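Local coordinates for fibrinogen binding protein (Staphylococcus aureus subsp. aureus Mu50, PDB 3DOA), which probably binds fibrinogen and belongs to the NFACT family, whose relatives act in ribosome-associated quality control, at residues Gly85-Ile90 with Ile101-Lys106; Tyr114-Leu119 with Ile129-Asn134; Asn189-Leu194 with Leu204-Ile209. All coordinates share one frame; numbering follows the deposited sequence.

How the interactions relate
Interactions 1 and 2 hold the same five-stranded antiparallel sheet. Each is a hairpin, and their inner strands, 98-106 and 112-120, are direct neighbours. Their centres are 10 Å apart, and Ile101 and Ile103 pair through the backbone with Val117 and Arg115. Interaction 1 joins the first two strands of the sheet and is partly buried. Interaction 2 is more buried, with charged groups at one end. Interaction 3 is also a buried contact, but it joins two helices on the opposite side of the chain's centre, with nearest atoms about 17 Å from interaction 2. Backbone bonds knit the hairpins, whereas the helices meet through Ala191, the methyl of Thr206, Leu194 and Ile209, without a hydrogen bond between them.

Interaction 1: residues Gly85-Ile90 with Ile101-Lys106; sequences GIIESI and IDIKSK
Ile101 packs its CG2 branch against two isoleucines of 85-90. Ile101 CG2 is 3.7 Å from Ile87 CG2 and also meets CG1 of Ile90. The Ile101 and Ile90 side chains run side by side and point the same way. Asp102 is bonded to strand 86-92 through both its N and its O. Asp102 N gives a nearly straight bond (176°) to Ser89 O at 2.6 Å. Asp102 O takes Glu88 N at 2.7 Å and, weakly, Ser89 N at 3.4 Å. Glu88 and Ser89 thus both face one residue. This is a classic beta bulge in the hairpin of strands 86-92 and 98-106, the first of a five-stranded antiparallel sheet. Beyond it Gly85 and Ile87 bond to the backbone of Thr20, Gly21 and Val23. The Asp102 carboxylate turns to other partners, Thr116 through OD1 and Lys91 through OD2. Ile103 CG1 touches Ile87 CG1 at 4.0 Å, and its CG2 lies 3.7 Å from Gly85 CA. Lys104 exchanges two backbone bonds with Ile86. Its extended side chain passes Glu88, with Lys104 CD 3.7 Å from Glu88 OE2, while NZ is hydrogen-bonded to Tyr114 OH. Ser105 sets CB against Gly85 CA, and its OG bonds to His81 O.

Interaction 2: residues Tyr114-Leu119 with Ile129-Asn134; sequences YRTVIL and ILVDEN
Tyr114 meets Glu133 through CB, which lies 3.9 Å from Glu133 CB. The Tyr114 ring leads away, and its OH pairs with Lys104 NZ. Tyr114 O has two donors. Arg115 NH1 reaches it at 3.1 Å from above the carbonyl plane, and Glu133 N makes a weak bond to it at 3.2 Å. The Arg115 chain bends at its second torsion (chi2 -63°), which turns it toward the start of the strand, where NH1 meets Tyr114 O. NH1 also forms a long salt bridge of 3.9 Å to Glu133 OE1. That oxygen lies at the guanidinium edge, in its plane, although the two flat groups are turned 45° apart. Arg115 NE is held by His81 ND1. Thr116 exchanges two backbone bonds with Val131, and Thr116 N to Val131 O measures 2.9 Å. Thr116 CB also packs on Val131 CG2, while OG1 turns to Asp102. Val117 CG2 touches Leu130 CD1 at 3.5 Å on the face that also carries Arg115. Leu82 and Phe78 of helix 73-82 pack against this face. Ile118 is again paired twice, with Ile129, and Ile118 N lies 2.7 Å from Ile129 O. Ile118 CD1 reaches Val131 CG1 at 4.3 Å, on the face where Tyr160 touches both Ile118 and Ile129. This is a regular antiparallel hairpin within the five-stranded sheet. The salt bridge at its open end is long, so the backbone bonds and the packing of Val117, Leu130, Ile118 and Val131 probably do most of the holding.

Interaction 3: residues Asn189-Leu194 with Leu204-Ile209; sequences NIAKQL and LITNEI
Thr206 OG1 is hydrogen-bonded to two backbone oxygens, Ser202 O and Pro203 O, while the rest of its side chain packs on Ala191. The acceptors belong to the last residue before helix 203-210 and to its first residue, so the hydroxyl is satisfied close to its own backbone. The contact joins this helix to helix 190-197, which comes just before it in the chain, across a short loop. Such a pair of short helices is consistent with the helix-two-turn-helix family grouping of this protein. The two axes approach to 8.4 Å, with an angle of 132° between their directions, so the helices are far from strictly antiparallel. Their closest backbone point is Ala191 with Thr206, whose CA atoms are 4.6 Å apart. The small Ala191 side chain makes this nearness possible. Ala191 CB lies 3.6 Å from Thr206 CB. The first torsion of Thr206 (chi1 45°) places OG1 between backbone N and carbonyl carbon, and this leaves CG2 to face the other helix. Thr206 CG2 sits 3.3 Å from Ala191 O and 3.5 Å from Leu194 CB, bridging one turn of helix 190-197. No hydrogen bond crosses between the segments; they meet by van der Waals packing. Farther along, Leu194 and Ile209 both point toward the opposite helix and their side chains cross obliquely. Ile209 is also packed on Ala224 and Val228 of helix 220-232, which ties the pair to a third helix. The ends of the two side chains meet as methyl against methyl, with Leu194 CD1 4.0 Å from Ile209 CD1.

Interaction 1: residues Gly85-Ile90 with Ile101-Lys106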
ATOM      1  N   GLY A  85     -11.003  20.140  -2.247  1.00 48.81           N
ATOM      2  CA  GLY A  85     -10.996  19.623  -0.871  1.00 48.64           C
ATOM      3  C   GLY A  85      -9.683  19.656  -0.128  1.00 48.42           C
ATOM      4  O   GLY A  85      -8.602  19.886  -0.692  1.00 48.06           O
ATOM      5  N   ILE A  86      -9.784  19.457   1.169  1.00 48.31           N
ATOM      6  CA  ILE A  86      -8.620  19.321   1.971  1.00 49.46           C
ATOM      7  C   ILE A  86      -8.512  17.865   2.372  1.00 50.23           C
ATOM      8  O   ILE A  86      -9.533  17.152   2.530  1.00 49.68           O
ATOM      9  CB  ILE A  86      -8.683  20.201   3.242  1.00 48.98           C
ATOM     10  CG1 ILE A  86      -8.917  21.645   2.858  1.00 47.71           C
ATOM     11  CG2 ILE A  86      -7.421  20.066   4.098  1.00 47.30           C
ATOM     12  CD1 ILE A  86      -7.964  22.240   1.930  1.00 48.01           C
ATOM     13  N   ILE A  87      -7.255  17.449   2.537  1.00 51.44           N
ATOM     14  CA  ILE A  87      -6.940  16.070   2.925  1.00 52.03           C
ATOM     15  C   ILE A  87      -6.892  16.124   4.403  1.00 52.31           C
ATOM     16  O   ILE A  87      -6.093  16.796   4.995  1.00 51.61           O
ATOM     17  CB  ILE A  87      -5.597  15.488   2.319  1.00 51.94           C
ATOM     18  CG1 ILE A  87      -5.789  15.188   0.830  1.00 51.90           C
ATOM     19  CG2 ILE A  87      -5.284  14.212   2.962  1.00 52.00           C
ATOM     20  CD1 ILE A  87      -4.624  15.607  -0.055  1.00 52.15           C
ATOM     21  N   GLU A  88      -7.819  15.424   4.981  1.00 53.32           N
ATOM     22  CA  GLU A  88      -7.910  15.381   6.417  1.00 54.36           C
ATOM     23  C   GLU A  88      -7.093  14.268   7.002  1.00 53.55           C
ATOM     24  O   GLU A  88      -6.765  14.345   8.155  1.00 52.04           O
ATOM     25  CB  GLU A  88      -9.370  15.138   6.847  1.00 54.89           C
ATOM     26  CG  GLU A  88     -10.342  16.148   6.318  1.00 56.82           C
ATOM     27  CD  GLU A  88     -11.215  16.661   7.409  1.00 59.84           C
ATOM     28  OE1 GLU A  88     -11.983  15.821   7.970  1.00 61.47           O
ATOM     29  OE2 GLU A  88     -11.109  17.887   7.716  1.00 61.40           O
ATOM     30  N   SER A  89      -6.894  13.199   6.231  1.00 54.01           N
ATOM     31  CA  SER A  89      -6.214  11.989   6.693  1.00 54.46           C
ATOM     32  C   SER A  89      -5.860  11.070   5.533  1.00 56.00           C
ATOM     33  O   SER A  89      -6.626  10.975   4.532  1.00 56.94           O
ATOM     34  CB  SER A  89      -7.020  11.223   7.722  1.00 53.73           C
ATOM     35  OG  SER A  89      -6.936   9.841   7.525  1.00 51.27           O
ATOM     36  N   ILE A  90      -4.666  10.451   5.673  1.00 56.33           N
ATOM     37  CA  ILE A  90      -4.189   9.351   4.842  1.00 55.44           C
ATOM     38  C   ILE A  90      -3.712   8.296   5.792  1.00 55.92           C
ATOM     39  O   ILE A  90      -2.882   8.558   6.650  1.00 55.99           O
ATOM     40  CB  ILE A  90      -3.015   9.738   4.053  1.00 55.50           C
ATOM     41  CG1 ILE A  90      -3.297  11.028   3.256  1.00 56.02           C
ATOM     42  CG2 ILE A  90      -2.675   8.599   3.140  1.00 56.94           C
ATOM     43  CD1 ILE A  90      -2.037  11.645   2.580  1.00 54.97           C
ATOM     44  N   ILE A 101      -7.647   7.742   1.846  1.00 59.15           N
ATOM     45  CA  ILE A 101      -7.456   9.162   1.978  1.00 58.72           C
ATOM     46  C   ILE A 101      -8.822   9.777   2.174  1.00 58.80           C
ATOM     47  O   ILE A 101      -9.726   9.543   1.368  1.00 58.69           O
ATOM     48  CB  ILE A 101      -6.875   9.809   0.736  1.00 59.08           C
ATOM     49  CG1 ILE A 101      -5.662   9.019   0.243  1.00 57.20           C
ATOM     50  CG2 ILE A 101      -6.543  11.267   1.044  1.00 58.05           C
ATOM     51  CD1 ILE A 101      -5.389   9.215  -1.218  1.00 55.61           C
ATOM     52  N   ASP A 102      -8.907  10.581   3.242  1.00 58.60           N
ATOM     53  CA  ASP A 102     -10.103  11.267   3.720  1.00 57.95           C
ATOM     54  C   ASP A 102     -10.069  12.721   3.287  1.00 56.93           C
ATOM     55  O   ASP A 102      -9.206  13.512   3.698  1.00 55.95           O
ATOM     56  CB  ASP A 102     -10.138  11.196   5.240  1.00 58.34           C
ATOM     57  CG  ASP A 102     -10.678   9.851   5.771  1.00 62.98           C
ATOM     58  OD1 ASP A 102     -11.059   8.914   4.985  1.00 67.58           O
ATOM     59  OD2 ASP A 102     -10.722   9.748   7.024  1.00 68.35           O
ATOM     60  N   ILE A 103     -11.005  13.081   2.425  1.00 56.98           N
ATOM     61  CA  ILE A 103     -11.108  14.471   1.950  1.00 56.62           C
ATOM     62  C   ILE A 103     -12.436  15.115   2.417  1.00 56.66           C
ATOM     63  O   ILE A 103     -13.473  14.463   2.476  1.00 55.87           O
ATOM     64  CB  ILE A 103     -10.905  14.569   0.428  1.00 56.52           C
ATOM     65  CG1 ILE A 103      -9.503  14.022   0.039  1.00 55.39           C
ATOM     66  CG2 ILE A 103     -11.059  16.030  -0.019  1.00 56.78           C
ATOM     67  CD1 ILE A 103      -9.389  13.375  -1.342  1.00 53.75           C
ATOM     68  N   LYS A 104     -12.346  16.379   2.840  1.00 57.01           N
ATOM     69  CA  LYS A 104     -13.520  17.210   3.109  1.00 56.75           C
ATOM     70  C   LYS A 104     -13.603  18.297   2.028  1.00 55.51           C
ATOM     71  O   LYS A 104     -12.620  18.923   1.743  1.00 55.28           O
ATOM     72  CB  LYS A 104     -13.401  17.785   4.520  1.00 57.17           C
ATOM     73  CG  LYS A 104     -14.399  18.896   4.852  1.00 58.00           C
ATOM     74  CD  LYS A 104     -14.214  19.331   6.314  1.00 58.86           C
ATOM     75  CE  LYS A 104     -15.177  20.460   6.715  1.00 60.37           C
ATOM     76  NZ  LYS A 104     -15.185  20.564   8.180  1.00 59.40           N
ATOM     77  N   SER A 105     -14.733  18.479   1.389  1.00 20.00           N
ATOM     78  CA  SER A 105     -14.855  19.388   0.255  1.00 20.00           C
ATOM     79  C   SER A 105     -16.232  20.043   0.218  1.00 20.00           C
ATOM     80  O   SER A 105     -17.041  19.836   1.141  1.00 54.88           O
ATOM     81  CB  SER A 105     -14.589  18.647  -1.058  1.00 20.00           C
ATOM     82  OG  SER A 105     -15.568  17.648  -1.284  1.00 20.00           O
ATOM     83  N   LYS A 106     -16.558  20.796  -0.818  1.00 55.20           N
ATOM     84  CA  LYS A 106     -17.880  21.378  -1.054  1.00 55.13           C
ATOM     85  C   LYS A 106     -18.516  20.770  -2.273  1.00 53.77           C
ATOM     86  O   LYS A 106     -17.832  20.562  -3.273  1.00 53.70           O
ATOM     87  CB  LYS A 106     -17.752  22.884  -1.385  1.00 56.44           C
ATOM     88  CG  LYS A 106     -17.027  23.786  -0.340  1.00 58.68           C
ATOM     89  CD  LYS A 106     -17.705  23.742   1.053  1.00 61.06           C
ATOM     90  CE  LYS A 106     -17.173  24.818   2.017  1.00 61.81           C
ATOM     91  NZ  LYS A 106     -16.987  26.150   1.360  1.00 62.79           N
TER

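Interaction 2: residues Tyr114-Leu119 with Ile129-Asn134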
ATOM      1  N   TYR A 114     -18.102  15.065   2.733  1.00 52.69           N
ATOM      2  CA  TYR A 114     -17.042  14.269   3.286  1.00 53.14           C
ATOM      3  C   TYR A 114     -16.904  13.021   2.383  1.00 53.94           C
ATOM      4  O   TYR A 114     -17.840  12.244   2.216  1.00 54.23           O
ATOM      5  CB  TYR A 114     -17.404  13.876   4.721  1.00 52.99           C
ATOM      6  CG  TYR A 114     -17.184  14.979   5.753  1.00 53.38           C
ATOM      7  CD1 TYR A 114     -18.255  15.628   6.339  1.00 54.44           C
ATOM      8  CD2 TYR A 114     -15.894  15.369   6.146  1.00 51.66           C
ATOM      9  CE1 TYR A 114     -18.048  16.616   7.301  1.00 54.09           C
ATOM     10  CE2 TYR A 114     -15.669  16.334   7.068  1.00 50.27           C
ATOM     11  CZ  TYR A 114     -16.750  16.964   7.664  1.00 53.99           C
ATOM     12  OH  TYR A 114     -16.570  17.978   8.601  1.00 54.18           O
ATOM     13  N   ARG A 115     -15.718  12.867   1.795  1.00 55.24           N
ATOM     14  CA  ARG A 115     -15.336  11.766   0.876  1.00 55.22           C
ATOM     15  C   ARG A 115     -14.092  10.967   1.340  1.00 55.76           C
ATOM     16  O   ARG A 115     -13.213  11.533   2.008  1.00 56.63           O
ATOM     17  CB  ARG A 115     -15.020  12.367  -0.464  1.00 54.89           C
ATOM     18  CG  ARG A 115     -16.138  13.175  -1.003  1.00 55.05           C
ATOM     19  CD  ARG A 115     -17.340  12.322  -1.249  1.00 56.15           C
ATOM     20  NE  ARG A 115     -18.482  13.012  -1.875  1.00 55.54           N
ATOM     21  CZ  ARG A 115     -19.666  13.134  -1.294  1.00 55.06           C
ATOM     22  NH1 ARG A 115     -19.893  12.667  -0.047  1.00 54.46           N
ATOM     23  NH2 ARG A 115     -20.619  13.747  -1.963  1.00 54.62           N
ATOM     24  N   THR A 116     -14.056   9.668   1.006  1.00 55.55           N
ATOM     25  CA  THR A 116     -12.871   8.827   1.175  1.00 55.67           C
ATOM     26  C   THR A 116     -12.488   8.148  -0.133  1.00 56.17           C
ATOM     27  O   THR A 116     -13.332   7.487  -0.769  1.00 56.77           O
ATOM     28  CB  THR A 116     -13.118   7.749   2.167  1.00 55.53           C
ATOM     29  OG1 THR A 116     -13.299   8.368   3.435  1.00 57.53           O
ATOM     30  CG2 THR A 116     -11.951   6.806   2.241  1.00 54.83           C
ATOM     31  N   VAL A 117     -11.224   8.338  -0.544  1.00 55.91           N
ATOM     32  CA  VAL A 117     -10.633   7.560  -1.640  1.00 55.41           C
ATOM     33  C   VAL A 117      -9.945   6.302  -1.054  1.00 55.50           C
ATOM     34  O   VAL A 117      -9.110   6.415  -0.159  1.00 55.70           O
ATOM     35  CB  VAL A 117      -9.624   8.402  -2.389  1.00 55.50           C
ATOM     36  CG1 VAL A 117      -8.877   7.551  -3.449  1.00 54.97           C
ATOM     37  CG2 VAL A 117     -10.340   9.614  -3.001  1.00 54.34           C
ATOM     38  N   ILE A 118     -10.341   5.121  -1.533  1.00 55.26           N
ATOM     39  CA  ILE A 118      -9.783   3.825  -1.113  1.00 54.51           C
ATOM     40  C   ILE A 118      -8.957   3.163  -2.263  1.00 54.85           C
ATOM     41  O   ILE A 118      -9.497   2.834  -3.327  1.00 54.76           O
ATOM     42  CB  ILE A 118     -10.877   2.868  -0.707  1.00 54.02           C
ATOM     43  CG1 ILE A 118     -11.957   3.596   0.109  1.00 53.96           C
ATOM     44  CG2 ILE A 118     -10.281   1.746   0.087  1.00 54.15           C
ATOM     45  CD1 ILE A 118     -12.898   2.654   0.931  1.00 53.41           C
ATOM     46  N   LEU A 119      -7.631   3.033  -2.065  1.00 54.66           N
ATOM     47  CA  LEU A 119      -6.770   2.275  -2.974  1.00 54.28           C
ATOM     48  C   LEU A 119      -6.524   0.904  -2.328  1.00 54.97           C
ATOM     49  O   LEU A 119      -6.061   0.816  -1.180  1.00 55.22           O
ATOM     50  CB  LEU A 119      -5.453   2.999  -3.241  1.00 53.58           C
ATOM     51  CG  LEU A 119      -4.490   2.319  -4.238  1.00 52.96           C
ATOM     52  CD1 LEU A 119      -5.081   2.095  -5.631  1.00 49.61           C
ATOM     53  CD2 LEU A 119      -3.195   3.087  -4.338  1.00 51.59           C
ATOM     54  N   ILE A 129     -11.496   3.460  -5.444  1.00 53.88           N
ATOM     55  CA  ILE A 129     -12.912   3.593  -5.055  1.00 54.26           C
ATOM     56  C   ILE A 129     -13.190   4.813  -4.138  1.00 54.81           C
ATOM     57  O   ILE A 129     -12.470   5.117  -3.156  1.00 53.98           O
ATOM     58  CB  ILE A 129     -13.456   2.353  -4.311  1.00 54.52           C
ATOM     59  CG1 ILE A 129     -13.188   1.059  -5.066  1.00 54.79           C
ATOM     60  CG2 ILE A 129     -14.950   2.453  -4.090  1.00 53.94           C
ATOM     61  CD1 ILE A 129     -13.352  -0.148  -4.114  1.00 54.37           C
ATOM     62  N   LEU A 130     -14.286   5.492  -4.478  1.00 55.38           N
ATOM     63  CA  LEU A 130     -14.678   6.713  -3.814  1.00 55.11           C
ATOM     64  C   LEU A 130     -15.971   6.410  -3.089  1.00 54.62           C
ATOM     65  O   LEU A 130     -16.895   5.836  -3.653  1.00 54.44           O
ATOM     66  CB  LEU A 130     -14.870   7.775  -4.881  1.00 55.70           C
ATOM     67  CG  LEU A 130     -15.019   9.218  -4.425  1.00 56.00           C
ATOM     68  CD1 LEU A 130     -13.843   9.690  -3.546  1.00 52.38           C
ATOM     69  CD2 LEU A 130     -15.247  10.045  -5.717  1.00 55.26           C
ATOM     70  N   VAL A 131     -16.018   6.763  -1.824  1.00 54.29           N
ATOM     71  CA  VAL A 131     -17.178   6.503  -1.035  1.00 54.42           C
ATOM     72  C   VAL A 131     -17.419   7.767  -0.231  1.00 55.56           C
ATOM     73  O   VAL A 131     -16.516   8.621  -0.133  1.00 55.38           O
ATOM     74  CB  VAL A 131     -16.939   5.335  -0.093  1.00 53.82           C
ATOM     75  CG1 VAL A 131     -16.491   4.132  -0.879  1.00 52.74           C
ATOM     76  CG2 VAL A 131     -15.906   5.712   0.941  1.00 51.31           C
ATOM     77  N   ASP A 132     -18.627   7.885   0.346  1.00 56.53           N
ATOM     78  CA  ASP A 132     -18.957   9.001   1.224  1.00 56.66           C
ATOM     79  C   ASP A 132     -18.678   8.620   2.667  1.00 57.21           C
ATOM     80  O   ASP A 132     -18.220   7.508   2.956  1.00 57.29           O
ATOM     81  CB  ASP A 132     -20.402   9.394   1.022  1.00 56.44           C
ATOM     82  CG  ASP A 132     -21.370   8.297   1.447  1.00 57.88           C
ATOM     83  OD1 ASP A 132     -21.035   7.507   2.349  1.00 58.57           O
ATOM     84  OD2 ASP A 132     -22.490   8.230   0.881  1.00 57.75           O
ATOM     85  N   GLU A 133     -18.958   9.548   3.571  1.00 58.50           N
ATOM     86  CA  GLU A 133     -18.781   9.341   5.036  1.00 58.96           C
ATOM     87  C   GLU A 133     -19.583   8.193   5.605  1.00 58.67           C
ATOM     88  O   GLU A 133     -19.202   7.671   6.664  1.00 59.04           O
ATOM     89  CB  GLU A 133     -19.084  10.609   5.891  1.00 60.31           C
ATOM     90  CG  GLU A 133     -20.503  11.066   5.915  1.00 62.68           C
ATOM     91  CD  GLU A 133     -20.873  11.727   4.604  1.00 71.07           C
ATOM     92  OE1 GLU A 133     -20.530  11.229   3.500  1.00 75.98           O
ATOM     93  OE2 GLU A 133     -21.510  12.783   4.642  1.00 77.69           O
ATOM     94  N   ASN A 134     -20.665   7.792   4.936  1.00 57.46           N
ATOM     95  CA  ASN A 134     -21.310   6.517   5.304  1.00 56.98           C
ATOM     96  C   ASN A 134     -20.871   5.239   4.530  1.00 56.47           C
ATOM     97  O   ASN A 134     -21.536   4.210   4.631  1.00 55.44           O
ATOM     98  CB  ASN A 134     -22.796   6.718   5.218  1.00 57.20           C
ATOM     99  CG  ASN A 134     -23.255   7.940   6.022  1.00 57.85           C
ATOM    100  OD1 ASN A 134     -22.715   8.223   7.103  1.00 57.75           O
ATOM    101  ND2 ASN A 134     -24.238   8.680   5.486  1.00 55.56           N
TER

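Interaction 3: residues Asn189-Leu194 with Leu204-Ile209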
ATOM      1  N   ASN A 189       7.042 -25.198   5.748  1.00 59.50           N
ATOM      2  CA  ASN A 189       7.752 -24.156   5.006  1.00 59.43           C
ATOM      3  C   ASN A 189       7.495 -22.934   5.821  1.00 58.76           C
ATOM      4  O   ASN A 189       6.520 -22.206   5.598  1.00 58.80           O
ATOM      5  CB  ASN A 189       7.234 -23.991   3.589  1.00 60.14           C
ATOM      6  CG  ASN A 189       7.421 -25.260   2.750  1.00 63.26           C
ATOM      7  OD1 ASN A 189       8.552 -25.654   2.434  1.00 69.09           O
ATOM      8  ND2 ASN A 189       6.314 -25.909   2.395  1.00 64.80           N
ATOM      9  N   ILE A 190       8.329 -22.719   6.818  1.00 57.34           N
ATOM     10  CA  ILE A 190       8.056 -21.620   7.713  1.00 56.55           C
ATOM     11  C   ILE A 190       7.673 -20.303   6.989  1.00 56.38           C
ATOM     12  O   ILE A 190       6.657 -19.712   7.309  1.00 57.24           O
ATOM     13  CB  ILE A 190       9.199 -21.414   8.709  1.00 56.31           C
ATOM     14  CG1 ILE A 190       9.450 -22.688   9.564  1.00 54.63           C
ATOM     15  CG2 ILE A 190       8.943 -20.200   9.600  1.00 56.75           C
ATOM     16  CD1 ILE A 190       8.267 -23.556   9.898  1.00 53.57           C
ATOM     17  N   ALA A 191       8.408 -19.856   5.990  1.00 55.84           N
ATOM     18  CA  ALA A 191       7.977 -18.652   5.288  1.00 55.62           C
ATOM     19  C   ALA A 191       6.549 -18.757   4.777  1.00 55.39           C
ATOM     20  O   ALA A 191       5.766 -17.842   4.981  1.00 55.38           O
ATOM     21  CB  ALA A 191       8.897 -18.304   4.182  1.00 54.96           C
ATOM     22  N   LYS A 192       6.192 -19.865   4.145  1.00 55.73           N
ATOM     23  CA  LYS A 192       4.805 -20.056   3.616  1.00 55.84           C
ATOM     24  C   LYS A 192       3.689 -19.988   4.689  1.00 55.26           C
ATOM     25  O   LYS A 192       2.574 -19.565   4.442  1.00 54.68           O
ATOM     26  CB  LYS A 192       4.712 -21.389   2.889  1.00 55.97           C
ATOM     27  CG  LYS A 192       3.460 -21.629   2.074  1.00 57.41           C
ATOM     28  CD  LYS A 192       3.395 -23.156   1.629  1.00 59.41           C
ATOM     29  CE  LYS A 192       2.121 -23.514   0.725  1.00 61.74           C
ATOM     30  NZ  LYS A 192       2.353 -24.821  -0.024  1.00 60.86           N
ATOM     31  N   GLN A 193       4.018 -20.453   5.879  1.00 55.35           N
ATOM     32  CA  GLN A 193       3.124 -20.457   7.023  1.00 54.38           C
ATOM     33  C   GLN A 193       2.988 -19.041   7.510  1.00 53.88           C
ATOM     34  O   GLN A 193       1.920 -18.612   7.909  1.00 54.19           O
ATOM     35  CB  GLN A 193       3.728 -21.330   8.139  1.00 53.90           C
ATOM     36  CG  GLN A 193       3.772 -22.822   7.802  1.00 52.93           C
ATOM     37  CD  GLN A 193       3.908 -23.718   9.035  1.00 53.47           C
ATOM     38  OE1 GLN A 193       4.739 -24.623   9.092  1.00 51.49           O
ATOM     39  NE2 GLN A 193       3.105 -23.446  10.035  1.00 55.09           N
ATOM     40  N   LEU A 194       4.083 -18.309   7.515  1.00 53.27           N
ATOM     41  CA  LEU A 194       4.010 -16.960   7.979  1.00 53.33           C
ATOM     42  C   LEU A 194       3.192 -16.171   6.963  1.00 54.40           C
ATOM     43  O   LEU A 194       2.371 -15.355   7.331  1.00 55.26           O
ATOM     44  CB  LEU A 194       5.394 -16.365   8.109  1.00 52.86           C
ATOM     45  CG  LEU A 194       6.342 -16.863   9.197  1.00 50.30           C
ATOM     46  CD1 LEU A 194       7.671 -16.177   8.994  1.00 46.63           C
ATOM     47  CD2 LEU A 194       5.788 -16.589  10.583  1.00 46.73           C
ATOM     48  N   LEU A 204       9.053 -11.886   0.218  1.00 53.91           N
ATOM     49  CA  LEU A 204      10.223 -11.127   0.578  1.00 54.19           C
ATOM     50  C   LEU A 204      10.416 -11.090   2.058  1.00 54.22           C
ATOM     51  O   LEU A 204      11.507 -11.467   2.557  1.00 55.59           O
ATOM     52  CB  LEU A 204      10.145  -9.699   0.061  1.00 54.64           C
ATOM     53  CG  LEU A 204      10.520  -9.514  -1.409  1.00 55.67           C
ATOM     54  CD1 LEU A 204       9.939  -8.220  -2.103  1.00 56.69           C
ATOM     55  CD2 LEU A 204      12.035  -9.542  -1.438  1.00 56.96           C
ATOM     56  N   ILE A 205       9.389 -10.662   2.784  1.00 53.53           N
ATOM     57  CA  ILE A 205       9.588 -10.467   4.213  1.00 53.25           C
ATOM     58  C   ILE A 205       9.580 -11.810   4.976  1.00 53.04           C
ATOM     59  O   ILE A 205      10.380 -11.991   5.916  1.00 51.64           O
ATOM     60  CB  ILE A 205       8.581  -9.447   4.804  1.00 54.03           C
ATOM     61  CG1 ILE A 205       9.113  -8.900   6.152  1.00 54.55           C
ATOM     62  CG2 ILE A 205       7.145 -10.020   4.824  1.00 51.62           C
ATOM     63  CD1 ILE A 205      10.324  -7.957   6.004  1.00 53.78           C
ATOM     64  N   THR A 206       8.721 -12.750   4.550  1.00 52.57           N
ATOM     65  CA  THR A 206       8.712 -14.070   5.180  1.00 52.67           C
ATOM     66  C   THR A 206      10.080 -14.736   5.013  1.00 52.92           C
ATOM     67  O   THR A 206      10.659 -15.243   5.996  1.00 52.13           O
ATOM     68  CB  THR A 206       7.576 -14.997   4.677  1.00 51.95           C
ATOM     69  OG1 THR A 206       7.482 -14.948   3.265  1.00 49.67           O
ATOM     70  CG2 THR A 206       6.261 -14.572   5.242  1.00 52.05           C
ATOM     71  N   ASN A 207      10.621 -14.687   3.795  1.00 53.15           N
ATOM     72  CA  ASN A 207      11.945 -15.274   3.576  1.00 54.24           C
ATOM     73  C   ASN A 207      13.005 -14.552   4.381  1.00 54.17           C
ATOM     74  O   ASN A 207      13.811 -15.157   5.067  1.00 53.25           O
ATOM     75  CB  ASN A 207      12.288 -15.428   2.088  1.00 54.50           C
ATOM     76  CG  ASN A 207      11.399 -16.532   1.380  1.00 56.95           C
ATOM     77  OD1 ASN A 207      11.233 -16.536   0.175  1.00 59.50           O
ATOM     78  ND2 ASN A 207      10.824 -17.434   2.160  1.00 60.44           N
ATOM     79  N   GLU A 208      12.926 -13.244   4.410  1.00 55.26           N
ATOM     80  CA  GLU A 208      13.836 -12.510   5.293  1.00 55.82           C
ATOM     81  C   GLU A 208      13.849 -12.944   6.794  1.00 56.13           C
ATOM     82  O   GLU A 208      14.906 -13.006   7.399  1.00 55.43           O
ATOM     83  CB  GLU A 208      13.563 -11.010   5.198  1.00 55.23           C
ATOM     84  CG  GLU A 208      14.617 -10.215   5.939  1.00 55.39           C
ATOM     85  CD  GLU A 208      15.967 -10.262   5.279  1.00 57.78           C
ATOM     86  OE1 GLU A 208      16.070 -10.751   4.115  1.00 61.34           O
ATOM     87  OE2 GLU A 208      16.936  -9.787   5.913  1.00 59.27           O
ATOM     88  N   ILE A 209      12.678 -13.198   7.377  1.00 56.45           N
ATOM     89  CA  ILE A 209      12.577 -13.481   8.801  1.00 56.97           C
ATOM     90  C   ILE A 209      13.241 -14.820   9.084  1.00 57.60           C
ATOM     91  O   ILE A 209      14.076 -14.941  10.020  1.00 57.59           O
ATOM     92  CB  ILE A 209      11.076 -13.586   9.280  1.00 57.50           C
ATOM     93  CG1 ILE A 209      10.350 -12.234   9.115  1.00 59.38           C
ATOM     94  CG2 ILE A 209      10.943 -14.141  10.766  1.00 55.85           C
ATOM     95  CD1 ILE A 209       8.825 -12.338   8.804  1.00 57.46           C
TER